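Local coordinates for protein ADP-ribose pyrophosphatase (Streptococcus suis, PDB 3O8S) that probably hydrolyses ADP-ribose or a related nucleoside diphosphate derivative at its pyrophosphate link, as a member of the Nudix hydrolase family, at residues Leu71-Ala76 / Asp108-Glu113; Asp81-Val86 / Asp174-Leu179; Gln87-Leu92 / Glu164-Gly169; Ala129-His134 / Lys147-Cys152. All blocks are in the same frame, centred on the assembly; numbering follows the deposited sequence.

Interaction 1: residues Leu71-Ala76 / Asp108-Glu113; sequences LDTRAA and DNVVKE. With EDO (1,2-ethanediol), chain F.
Asn109 carries CG opposite its backbone N (chi1 -164°), while Thr73 turns OG1 in between its own N and carbonyl carbon (chi1 58°), and these two rotations bring amide and hydroxyl together. Asn109 ND2 donates to Thr73 OG1 at 2.9 Å, with the oxygen almost in the amide plane but the N-H bent, 135° at the hydrogen. The other end of the amide, OD1, takes the backbone N-H of Asp101. Thr73 OG1 is also hydrogen-bonded to Gly98 O, and Glu113 OE1 lies 2.9 Å from the same OG1, its carboxylate arm crossing the threonine at about a right angle. Beside this polar cluster the fit is tight: Val110 CG1 presses on Thr73 CB at 3.3 Å, and Ala75 CB sits 4.4 Å from Val110 CB. Arg74 faces the other side of the strand and holds Asp72 side-on, NE to OD2 and NH2 to OD1, while NH1 binds a 1,2-ethanediol. Helix 106-118, which crosses strand 70-79 here, carries much of a Nudix-box-like sequence, and its packing against the central mixed sheet is a hallmark of the Nudix fold.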
loop_
_atom_site.group_PDB
_atom_site.type_symbol
_atom_site.label_atom_id
_atom_site.label_comp_id
_atom_site.label_asym_id
_atom_site.label_seq_id
_atom_site.Cartn_x
_atom_site.Cartn_y
_atom_site.Cartn_z
ATOM N N LEU A 71 3.294 7.307 6.985
ATOM C CA LEU A 71 3.654 6.084 6.273
ATOM C C LEU A 71 4.917 5.459 6.843
ATOM O O LEU A 71 5.935 6.136 6.955
ATOM C CB LEU A 71 3.877 6.369 4.774
ATOM C CG LEU A 71 2.859 5.849 3.745
ATOM C CD1 LEU A 71 3.402 6.007 2.345
ATOM C CD2 LEU A 71 2.532 4.385 3.946
ATOM N N ASP A 72 4.858 4.162 7.170
ATOM C CA ASP A 72 5.993 3.389 7.658
ATOM C C ASP A 72 6.277 2.257 6.676
ATOM O O ASP A 72 5.348 1.586 6.230
ATOM C CB ASP A 72 5.730 2.837 9.066
ATOM C CG ASP A 72 6.870 2.004 9.626
ATOM O OD1 ASP A 72 7.930 2.578 9.918
ATOM O OD2 ASP A 72 6.684 0.782 9.792
ATOM N N THR A 73 7.543 2.084 6.293
ATOM C CA THR A 73 7.921 1.018 5.372
ATOM C C THR A 73 8.793 0.031 6.120
ATOM O O THR A 73 9.565 0.435 6.982
ATOM C CB THR A 73 8.574 1.563 4.106
ATOM O OG1 THR A 73 9.723 2.334 4.446
ATOM C CG2 THR A 73 7.610 2.387 3.259
ATOM N N ARG A 74 8.598 -1.266 5.866
ATOM C CA ARG A 74 9.384 -2.350 6.480
ATOM C C ARG A 74 9.823 -3.300 5.406
ATOM O O ARG A 74 8.992 -3.709 4.572
ATOM C CB ARG A 74 8.591 -3.108 7.564
ATOM C CG ARG A 74 8.213 -2.289 8.805
ATOM C CD ARG A 74 9.365 -2.065 9.765
ATOM N NE ARG A 74 9.299 -0.715 10.327
ATOM C CZ ARG A 74 10.288 -0.110 10.976
ATOM N NH1 ARG A 74 11.433 -0.742 11.196
ATOM N NH2 ARG A 74 10.132 1.127 11.428
ATOM N N ALA A 75 11.117 -3.655 5.398
ATOM C CA ALA A 75 11.643 -4.590 4.403
ATOM C C ALA A 75 11.823 -5.981 4.999
ATOM O O ALA A 75 12.424 -6.122 6.056
ATOM C CB ALA A 75 12.963 -4.084 3.840
ATOM N N ALA A 76 11.285 -6.999 4.324
ATOM C CA ALA A 76 11.400 -8.406 4.735
ATOM C C ALA A 76 12.347 -9.115 3.767
ATOM O O ALA A 76 12.019 -9.252 2.599
ATOM C CB ALA A 76 10.028 -9.064 4.723
ATOM N N ASP A 108 11.707 3.247 -3.302
ATOM C CA ASP A 108 13.005 3.910 -3.150
ATOM C C ASP A 108 13.374 4.027 -1.681
ATOM O O ASP A 108 14.538 3.815 -1.312
ATOM C CB ASP A 108 13.017 5.303 -3.831
ATOM C CG ASP A 108 12.884 5.274 -5.347
ATOM O OD1 ASP A 108 13.275 4.253 -5.962
ATOM O OD2 ASP A 108 12.391 6.274 -5.920
ATOM N N ASN A 109 12.371 4.341 -0.845
ATOM C CA ASN A 109 12.534 4.496 0.587
ATOM C C ASN A 109 12.987 3.177 1.272
ATOM O O ASN A 109 13.959 3.232 2.024
ATOM C CB ASN A 109 11.250 5.024 1.209
ATOM C CG ASN A 109 11.440 5.553 2.588
ATOM O OD1 ASN A 109 11.907 6.674 2.793
ATOM N ND2 ASN A 109 11.083 4.748 3.564
ATOM N N VAL A 110 12.331 2.006 1.000
ATOM C CA VAL A 110 12.749 0.736 1.642
ATOM C C VAL A 110 14.165 0.344 1.244
ATOM O O VAL A 110 14.939 -0.037 2.108
ATOM C CB VAL A 110 11.816 -0.508 1.483
ATOM C CG1 VAL A 110 10.649 -0.450 2.419
ATOM C CG2 VAL A 110 11.384 -0.762 0.051
ATOM N N VAL A 111 14.480 0.402 -0.050
ATOM C CA VAL A 111 15.795 0.063 -0.600
ATOM C C VAL A 111 16.904 0.924 0.048
ATOM O O VAL A 111 17.959 0.381 0.385
ATOM C CB VAL A 111 15.792 0.195 -2.146
ATOM C CG1 VAL A 111 17.195 0.040 -2.732
ATOM C CG2 VAL A 111 14.826 -0.812 -2.771
ATOM N N LYS A 112 16.679 2.252 0.198
ATOM C CA LYS A 112 17.664 3.151 0.797
ATOM C C LYS A 112 17.810 2.851 2.292
ATOM O O LYS A 112 18.924 2.875 2.808
ATOM C CB LYS A 112 17.303 4.639 0.570
ATOM N N GLU A 113 16.689 2.552 2.976
ATOM C CA GLU A 113 16.694 2.227 4.402
ATOM C C GLU A 113 17.426 0.927 4.679
ATOM O O GLU A 113 18.062 0.826 5.716
ATOM C CB GLU A 113 15.276 2.139 4.950
ATOM C CG GLU A 113 14.698 3.490 5.324
ATOM C CD GLU A 113 13.193 3.488 5.501
ATOM O OE1 GLU A 113 12.539 2.491 5.113
ATOM O OE2 GLU A 113 12.662 4.505 6.001
HETATM C C1 EDO F . 15.854 0.745 12.715
HETATM O O1 EDO F . 15.565 2.134 12.522
HETATM C C2 EDO F . 14.759 -0.086 12.063
HETATM O O2 EDO F . 13.689 -0.292 12.988
#

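Interaction 2: residues Asp81-Val86 / Asp174-Leu179; sequences DKILLV and DDLPPL
Leu85 N is hydrogen-bonded to Gly169 O, a strand-to-strand bond that sets the backbone of Leu85 within the sheet and leaves its side chain to meet Leu176, Pro177 and Leu179. No hydrogen bond joins 81-86 to 174-179; the contact is apolar, and nearly all of it gathers on one methyl. With CG of Leu85 beside the backbone N, opposite the carbonyl carbon (chi1 -60°), and the second torsion near anti (164°), CD1 is carried out toward the loop. There it rests on the proline ring, 3.6 Å from Pro177 CD, with Pro177 CG only slightly farther, the two side chains crossing at a slant. Leu176 CD2 reaches the same methyl at 4.1 Å, and Leu179 CD2 arrives from farther along the loop, also 4.1 Å from Leu85 CD1. In the alpha-beta-alpha sandwich of Nudix enzymes, this loop runs between strand 167-171 and helix 186-197, and here it helps to cover the sheet face on which that helix packs. Leu189 of the helix touches Ile83, Leu176 and Leu179 alike, tying strand, loop and helix together. Trp93 and Phe171 each touch both Leu85 and Pro177. Toward the start of the strand the contact thins to one pair of branches, Ile83 CG2 against Leu176 CD2 at 4.3 Å.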
loop_
_atom_site.group_PDB
_atom_site.type_symbol
_atom_site.label_atom_id
_atom_site.label_comp_id
_atom_site.label_asym_id
_atom_site.label_seq_id
_atom_site.Cartn_x
_atom_site.Cartn_y
_atom_site.Cartn_z
ATOM N N ASP A 81 14.939 -19.169 4.254
ATOM C CA ASP A 81 13.690 -18.926 4.977
ATOM C C ASP A 81 13.936 -18.287 6.381
ATOM O O ASP A 81 13.027 -18.277 7.210
ATOM C CB ASP A 81 12.832 -20.209 5.068
ATOM C CG ASP A 81 12.179 -20.648 3.758
ATOM O OD1 ASP A 81 11.979 -19.789 2.869
ATOM O OD2 ASP A 81 11.810 -21.830 3.651
ATOM N N LYS A 82 15.154 -17.740 6.629
ATOM C CA LYS A 82 15.500 -16.980 7.834
ATOM C C LYS A 82 15.324 -15.492 7.500
ATOM O O LYS A 82 15.708 -15.079 6.403
ATOM C CB LYS A 82 16.923 -17.278 8.317
ATOM C CG LYS A 82 17.115 -18.654 8.918
ATOM C CD LYS A 82 18.563 -18.824 9.365
ATOM C CE LYS A 82 18.829 -20.158 10.018
ATOM N NZ LYS A 82 20.102 -20.141 10.788
ATOM N N ILE A 83 14.737 -14.685 8.421
ATOM C CA ILE A 83 14.469 -13.276 8.107
ATOM C C ILE A 83 15.594 -12.333 8.583
ATOM O O ILE A 83 16.159 -12.545 9.655
ATOM C CB ILE A 83 13.081 -12.844 8.670
ATOM C CG1 ILE A 83 12.561 -11.566 7.945
ATOM C CG2 ILE A 83 13.089 -12.719 10.254
ATOM C CD1 ILE A 83 11.041 -11.358 8.007
ATOM N N LEU A 84 15.888 -11.261 7.806
ATOM C CA LEU A 84 16.890 -10.290 8.258
ATOM C C LEU A 84 16.281 -9.282 9.270
ATOM O O LEU A 84 15.283 -8.602 8.979
ATOM C CB LEU A 84 17.584 -9.528 7.112
ATOM C CG LEU A 84 18.599 -8.498 7.657
ATOM C CD1 LEU A 84 20.031 -9.003 7.675
ATOM C CD2 LEU A 84 18.396 -7.144 7.069
ATOM N N LEU A 85 16.923 -9.162 10.433
ATOM C CA LEU A 85 16.523 -8.219 11.488
ATOM C C LEU A 85 17.705 -7.354 11.861
ATOM O O LEU A 85 18.848 -7.809 11.792
ATOM C CB LEU A 85 15.956 -8.929 12.740
ATOM C CG LEU A 85 14.707 -9.800 12.517
ATOM C CD1 LEU A 85 14.476 -10.717 13.670
ATOM C CD2 LEU A 85 13.465 -8.976 12.196
ATOM N N VAL A 86 17.427 -6.093 12.212
ATOM C CA VAL A 86 18.430 -5.123 12.636
ATOM C C VAL A 86 18.163 -4.762 14.093
ATOM O O VAL A 86 17.001 -4.669 14.515
ATOM C CB VAL A 86 18.543 -3.875 11.718
ATOM C CG1 VAL A 86 19.184 -4.241 10.378
ATOM C CG2 VAL A 86 17.193 -3.182 11.510
ATOM N N ASP A 174 11.350 -19.703 14.293
ATOM C CA ASP A 174 11.155 -20.579 15.449
ATOM C C ASP A 174 12.073 -20.154 16.598
ATOM O O ASP A 174 11.892 -20.619 17.724
ATOM C CB ASP A 174 11.405 -22.055 15.070
ATOM C CG ASP A 174 10.620 -22.545 13.859
ATOM O OD1 ASP A 174 9.377 -22.327 13.817
ATOM O OD2 ASP A 174 11.241 -23.147 12.955
ATOM N N ASP A 175 13.060 -19.274 16.322
ATOM C CA ASP A 175 14.004 -18.794 17.333
ATOM C C ASP A 175 14.337 -17.303 17.083
ATOM O O ASP A 175 15.462 -16.933 16.744
ATOM C CB ASP A 175 15.261 -19.690 17.360
ATOM C CG ASP A 175 16.267 -19.365 18.441
ATOM O OD1 ASP A 175 15.842 -18.988 19.557
ATOM O OD2 ASP A 175 17.478 -19.480 18.171
ATOM N N LEU A 176 13.319 -16.451 17.244
ATOM C CA LEU A 176 13.444 -15.014 17.025
ATOM C C LEU A 176 14.117 -14.301 18.223
ATOM O O LEU A 176 13.958 -14.729 19.377
ATOM C CB LEU A 176 12.057 -14.401 16.752
ATOM C CG LEU A 176 11.411 -14.728 15.396
ATOM C CD1 LEU A 176 9.915 -14.420 15.408
ATOM C CD2 LEU A 176 12.116 -14.012 14.250
ATOM N N PRO A 177 14.852 -13.190 17.965
ATOM C CA PRO A 177 15.450 -12.432 19.076
ATOM C C PRO A 177 14.389 -11.484 19.685
ATOM O O PRO A 177 13.268 -11.467 19.146
ATOM C CB PRO A 177 16.602 -11.690 18.393
ATOM C CG PRO A 177 16.116 -11.459 16.999
ATOM C CD PRO A 177 15.125 -12.542 16.663
ATOM N N PRO A 178 14.643 -10.702 20.775
ATOM C CA PRO A 178 13.564 -9.823 21.294
ATOM C C PRO A 178 13.173 -8.770 20.258
ATOM O O PRO A 178 14.041 -8.120 19.678
ATOM C CB PRO A 178 14.147 -9.207 22.577
ATOM C CG PRO A 178 15.599 -9.489 22.549
ATOM C CD PRO A 178 15.881 -10.593 21.574
ATOM N N LEU A 179 11.873 -8.649 19.984
ATOM C CA LEU A 179 11.369 -7.775 18.932
ATOM C C LEU A 179 10.800 -6.460 19.415
ATOM O O LEU A 179 10.199 -6.395 20.478
ATOM C CB LEU A 179 10.256 -8.489 18.135
ATOM C CG LEU A 179 10.614 -9.687 17.242
ATOM C CD1 LEU A 179 9.332 -10.363 16.756
ATOM C CD2 LEU A 179 11.430 -9.256 16.014
#

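Interaction 3: residues Gln87-Leu92 / Glu164-Gly169; sequences QENDGL and ETVASG. With EDO (1,2-ethanediol), chain C.
Glu164 meets the turn through its backbone: its carbonyl O lies 3.9 Å from Glu88 CG, while the carboxylate of Glu88 reaches on to a salt bridge with Lys183. Next comes Thr165, whose CB sits 3.3 Å from Gln87 O; its hydroxyl bonds to Glu117 O, near the end of helix 106-118. Val166 then gives its backbone N-H to Gln87 O at 2.9 Å, arriving nearly in line with the C=O bond. Its two methyls divide the work: CG1 is 3.5 Å from Asn89 OD1, the two side chains crossing at about a right angle, and CG2 lies by Gln87 O and OE1. Ala167 accepts the return bond, Gln87 N to Ala167 O at 2.9 Å, straight at the hydrogen (173°) though the donor stands well above the carbonyl plane. The extended glutamine, its CG opposite the backbone N (chi1 -166°), slants across Val166, and OE1 stops 3.7 Å from Ala167 CB; NE2 makes a weak bond to Gly91 O across the type I turn 88-91. Ser168 leans away from the turn and is hydrogen-bonded through OG to O1 of a 1,2-ethanediol at 2.7 Å. With two backbone bonds on Gln87, and side-chain carbons set mostly against oxygens around them, the join at this exposed edge of the Nudix sheet depends mainly on main-chain atoms.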
loop_
_atom_site.group_PDB
_atom_site.type_symbol
_atom_site.label_atom_id
_atom_site.label_comp_id
_atom_site.label_asym_id
_atom_site.label_seq_id
_atom_site.Cartn_x
_atom_site.Cartn_y
_atom_site.Cartn_z
ATOM N N GLN A 87 19.238 -4.604 14.869
ATOM C CA GLN A 87 19.143 -4.289 16.289
ATOM C C GLN A 87 19.406 -2.814 16.532
ATOM O O GLN A 87 20.357 -2.253 15.978
ATOM C CB GLN A 87 20.140 -5.138 17.086
ATOM C CG GLN A 87 19.899 -5.134 18.591
ATOM C CD GLN A 87 20.993 -5.839 19.345
ATOM O OE1 GLN A 87 22.164 -5.799 18.966
ATOM N NE2 GLN A 87 20.630 -6.499 20.432
ATOM N N GLU A 88 18.587 -2.205 17.417
ATOM C CA GLU A 88 18.693 -0.805 17.798
ATOM C C GLU A 88 19.351 -0.658 19.175
ATOM O O GLU A 88 19.513 -1.662 19.874
ATOM C CB GLU A 88 17.306 -0.156 17.773
ATOM C CG GLU A 88 16.845 0.178 16.372
ATOM C CD GLU A 88 15.423 0.687 16.313
ATOM O OE1 GLU A 88 14.492 -0.129 16.501
ATOM O OE2 GLU A 88 15.237 1.897 16.053
ATOM N N ASN A 89 19.734 0.590 19.560
ATOM C CA ASN A 89 20.413 0.922 20.835
ATOM C C ASN A 89 19.755 0.275 22.071
ATOM O O ASN A 89 20.471 -0.157 22.971
ATOM C CB ASN A 89 20.487 2.443 21.050
ATOM C CG ASN A 89 21.449 3.185 20.148
ATOM O OD1 ASN A 89 22.255 2.600 19.414
ATOM N ND2 ASN A 89 21.394 4.509 20.198
ATOM N N ASP A 90 18.409 0.183 22.090
ATOM C CA ASP A 90 17.611 -0.415 23.161
ATOM C C ASP A 90 17.664 -1.975 23.201
ATOM O O ASP A 90 17.025 -2.581 24.061
ATOM C CB ASP A 90 16.156 0.059 23.048
ATOM C CG ASP A 90 15.559 -0.045 21.654
ATOM O OD1 ASP A 90 15.981 0.731 20.767
ATOM O OD2 ASP A 90 14.633 -0.853 21.469
ATOM N N GLY A 91 18.420 -2.592 22.294
ATOM C CA GLY A 91 18.575 -4.045 22.210
ATOM C C GLY A 91 17.453 -4.829 21.538
ATOM O O GLY A 91 17.489 -6.064 21.535
ATOM N N LEU A 92 16.427 -4.134 21.012
ATOM C CA LEU A 92 15.303 -4.778 20.324
ATOM C C LEU A 92 15.582 -4.891 18.829
ATOM O O LEU A 92 16.357 -4.104 18.270
ATOM C CB LEU A 92 13.962 -4.065 20.571
ATOM C CG LEU A 92 13.485 -3.987 22.042
ATOM C CD1 LEU A 92 12.268 -3.109 22.140
ATOM C CD2 LEU A 92 13.175 -5.374 22.621
ATOM N N GLU A 164 21.901 4.535 13.088
ATOM C CA GLU A 164 20.562 3.999 13.322
ATOM C C GLU A 164 20.551 2.633 14.019
ATOM O O GLU A 164 19.691 2.406 14.869
ATOM C CB GLU A 164 19.788 3.892 11.994
ATOM C CG GLU A 164 19.263 5.229 11.490
ATOM C CD GLU A 164 19.184 5.373 9.983
ATOM O OE1 GLU A 164 18.356 4.673 9.359
ATOM O OE2 GLU A 164 19.920 6.222 9.429
ATOM N N THR A 165 21.431 1.700 13.607
ATOM C CA THR A 165 21.441 0.326 14.127
ATOM C C THR A 165 22.835 -0.074 14.558
ATOM O O THR A 165 23.809 0.589 14.184
ATOM C CB THR A 165 20.865 -0.662 13.082
ATOM O OG1 THR A 165 21.753 -0.769 11.966
ATOM C CG2 THR A 165 19.466 -0.300 12.644
ATOM N N VAL A 166 22.935 -1.168 15.345
ATOM C CA VAL A 166 24.209 -1.597 15.953
ATOM C C VAL A 166 24.610 -3.044 15.572
ATOM O O VAL A 166 25.763 -3.417 15.773
ATOM C CB VAL A 166 24.183 -1.392 17.505
ATOM C CG1 VAL A 166 24.156 0.094 17.854
ATOM C CG2 VAL A 166 23.002 -2.113 18.167
ATOM N N ALA A 167 23.674 -3.831 14.995
ATOM C CA ALA A 167 23.881 -5.216 14.531
ATOM C C ALA A 167 22.744 -5.655 13.605
ATOM O O ALA A 167 21.721 -4.973 13.499
ATOM C CB ALA A 167 23.988 -6.171 15.718
ATOM N N SER A 168 22.941 -6.795 12.929
ATOM C CA SER A 168 21.995 -7.420 12.008
ATOM C C SER A 168 22.267 -8.924 11.935
ATOM O O SER A 168 23.347 -9.376 12.292
ATOM C CB SER A 168 22.090 -6.793 10.623
ATOM O OG SER A 168 23.328 -7.164 10.042
ATOM N N GLY A 169 21.277 -9.683 11.516
ATOM C CA GLY A 169 21.420 -11.125 11.422
ATOM C C GLY A 169 20.226 -11.783 10.780
ATOM O O GLY A 169 19.165 -11.166 10.664
HETATM C C1 EDO C . 24.264 -8.043 7.026
HETATM O O1 EDO C . 23.097 -7.246 7.363
HETATM C C2 EDO C . 23.976 -9.478 6.591
HETATM O O2 EDO C . 23.668 -10.284 7.732
#

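Interaction 4: residues Ala129-His134 / Lys147-Cys152; sequences AILDKH and KVFILC
Strands 129-132 and 147-152 run antiparallel, their axes 4.7 Å apart at closest and their directions 156° apart. Leu131 and Lys147 form a hydrogen-bonded pair closed from both sides: Leu131 N gives to Lys147 O at 2.7 Å, and Lys147 N to Leu131 O at 2.6 Å. Two residues farther along, Phe149 N bonds to Ala129 O at 2.8 Å. Between them Ile130 and Val148 form a non-hydrogen-bonded pair, where CA-H groups lean on the carbonyls of Lys147 and Ala129. The two strands are antiparallel neighbours in the mixed sheet of the Nudix fold, linked through helix 133-136, and strand 145-157 runs parallel to strand 70-79 on its other side. On the face of Ile130 and Val148, the side chains lie side by side pointing the same way, CG2 to CG2 at 4.2 Å, and Val127 of the second subunit packs on Ile130. The opposite face turns to helix 186-197: Leu131 CD1 approaches Phe149 CE1 at 4.2 Å, the two side chains crossing at about a right angle, and Gln188 touches both. Lys147 bends at chi3 (120°) and chi4 (-57°), carrying NZ away from strand 129-132 to a salt bridge with Asp72 and a hydrogen bond to Lys183 O; its CD passes 4.2 Å from Lys133 CB. Asp132 N-caps helix 133-136, with OD2 weakly bonded to Lys135 N.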
loop_
_atom_site.group_PDB
_atom_site.type_symbol
_atom_site.label_atom_id
_atom_site.label_comp_id
_atom_site.label_asym_id
_atom_site.label_seq_id
_atom_site.Cartn_x
_atom_site.Cartn_y
_atom_site.Cartn_z
ATOM N N ALA A 129 1.787 -6.585 2.786
ATOM C CA ALA A 129 0.650 -5.993 3.491
ATOM C C ALA A 129 0.801 -4.499 3.666
ATOM O O ALA A 129 1.925 -4.011 3.719
ATOM C CB ALA A 129 0.532 -6.641 4.857
ATOM N N ILE A 130 -0.342 -3.781 3.725
ATOM C CA ILE A 130 -0.518 -2.351 4.036
ATOM C C ILE A 130 -1.416 -2.357 5.258
ATOM O O ILE A 130 -2.609 -2.599 5.132
ATOM C CB ILE A 130 -1.086 -1.510 2.870
ATOM C CG1 ILE A 130 -0.338 -1.762 1.581
ATOM C CG2 ILE A 130 -1.146 -0.023 3.200
ATOM C CD1 ILE A 130 -1.248 -2.147 0.566
ATOM N N LEU A 131 -0.847 -2.169 6.446
ATOM C CA LEU A 131 -1.626 -2.355 7.646
ATOM C C LEU A 131 -1.683 -1.159 8.547
ATOM O O LEU A 131 -0.712 -0.450 8.736
ATOM C CB LEU A 131 -1.044 -3.552 8.440
ATOM C CG LEU A 131 -1.083 -4.920 7.760
ATOM C CD1 LEU A 131 -0.147 -5.895 8.451
ATOM C CD2 LEU A 131 -2.526 -5.461 7.663
ATOM N N ASP A 132 -2.825 -0.994 9.169
ATOM C CA ASP A 132 -3.045 0.053 10.129
ATOM C C ASP A 132 -2.389 -0.365 11.453
ATOM O O ASP A 132 -2.770 -1.394 12.020
ATOM C CB ASP A 132 -4.550 0.281 10.269
ATOM C CG ASP A 132 -4.905 1.318 11.286
ATOM O OD1 ASP A 132 -4.649 2.512 11.028
ATOM O OD2 ASP A 132 -5.427 0.941 12.344
ATOM N N LYS A 133 -1.357 0.390 11.895
ATOM C CA LYS A 133 -0.629 0.173 13.158
ATOM C C LYS A 133 -1.587 -0.062 14.350
ATOM O O LYS A 133 -1.399 -1.032 15.088
ATOM C CB LYS A 133 0.295 1.365 13.482
ATOM C CG LYS A 133 1.234 1.087 14.654
ATOM C CD LYS A 133 2.081 2.281 15.015
ATOM C CE LYS A 133 3.074 1.942 16.101
ATOM N NZ LYS A 133 3.782 3.154 16.580
ATOM N N HIS A 134 -2.618 0.799 14.510
ATOM C CA HIS A 134 -3.594 0.713 15.609
ATOM C C HIS A 134 -4.305 -0.649 15.675
ATOM O O HIS A 134 -4.584 -1.130 16.769
ATOM C CB HIS A 134 -4.635 1.831 15.500
ATOM C CG HIS A 134 -5.572 1.905 16.664
ATOM N ND1 HIS A 134 -6.933 1.702 16.507
ATOM C CD2 HIS A 134 -5.313 2.147 17.972
ATOM C CE1 HIS A 134 -7.461 1.842 17.715
ATOM N NE2 HIS A 134 -6.525 2.112 18.629
ATOM N N LYS A 147 1.325 0.987 7.843
ATOM C CA LYS A 147 2.578 0.252 7.703
ATOM C C LYS A 147 2.596 -0.546 6.429
ATOM O O LYS A 147 1.713 -1.383 6.227
ATOM C CB LYS A 147 2.794 -0.685 8.894
ATOM C CG LYS A 147 2.915 0.002 10.236
ATOM C CD LYS A 147 2.930 -1.065 11.298
ATOM C CE LYS A 147 4.176 -1.063 12.130
ATOM N NZ LYS A 147 5.392 -1.209 11.310
ATOM N N VAL A 148 3.612 -0.336 5.591
ATOM C CA VAL A 148 3.751 -1.097 4.333
ATOM C C VAL A 148 4.910 -2.095 4.501
ATOM O O VAL A 148 6.049 -1.683 4.706
ATOM C CB VAL A 148 3.968 -0.169 3.105
ATOM C CG1 VAL A 148 3.961 -0.965 1.803
ATOM C CG2 VAL A 148 2.914 0.933 3.047
ATOM N N PHE A 149 4.601 -3.399 4.474
ATOM C CA PHE A 149 5.582 -4.476 4.538
ATOM C C PHE A 149 5.923 -4.854 3.117
ATOM O O PHE A 149 5.028 -5.210 2.362
ATOM C CB PHE A 149 5.043 -5.665 5.336
ATOM C CG PHE A 149 4.960 -5.393 6.820
ATOM C CD1 PHE A 149 3.854 -4.744 7.365
ATOM C CD2 PHE A 149 6.003 -5.761 7.673
ATOM C CE1 PHE A 149 3.781 -4.490 8.727
ATOM C CE2 PHE A 149 5.924 -5.515 9.040
ATOM C CZ PHE A 149 4.816 -4.881 9.555
ATOM N N ILE A 150 7.204 -4.726 2.738
ATOM C CA ILE A 150 7.689 -5.004 1.398
ATOM C C ILE A 150 8.637 -6.209 1.433
ATOM O O ILE A 150 9.621 -6.204 2.176
ATOM C CB ILE A 150 8.390 -3.745 0.776
ATOM C CG1 ILE A 150 7.477 -2.456 0.817
ATOM C CG2 ILE A 150 8.987 -4.028 -0.642
ATOM C CD1 ILE A 150 6.345 -2.439 -0.159
ATOM N N LEU A 151 8.357 -7.218 0.590
ATOM C CA LEU A 151 9.250 -8.344 0.469
ATOM C C LEU A 151 10.355 -7.911 -0.486
ATOM O O LEU A 151 10.063 -7.349 -1.536
ATOM C CB LEU A 151 8.522 -9.615 0.024
ATOM C CG LEU A 151 9.391 -10.799 -0.389
ATOM C CD1 LEU A 151 9.965 -11.513 0.848
ATOM C CD2 LEU A 151 8.598 -11.764 -1.256
ATOM N N CYS A 152 11.615 -8.048 -0.045
ATOM C CA CYS A 152 12.798 -7.661 -0.803
ATOM C C CYS A 152 13.657 -8.861 -1.027
ATOM O O CYS A 152 13.738 -9.763 -0.195
ATOM C CB CYS A 152 13.594 -6.554 -0.116
ATOM S SG CYS A 152 12.683 -5.011 0.173
#

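All four contacts reach one mixed sheet. Interactions 1 and 4 lie closest, centres about 10 Å apart, and are sewn together where strand 70-79 runs parallel to strand 145-157: Asp72 O meets Val148 N at 2.7 Å. Both also touch the second subunit. Interactions 2 and 3, about 12 Å apart, share the neighbouring strands 82-87 and 167-171, while interactions 3 and 4 are the farthest pair at about 21 Å. Along the chain, interaction 1 closes before interaction 4 opens, and interaction 4 falls between the two halves of both 2 and 3. The sheet thus links the Nudix helix on one face with helix 186-197 on the other.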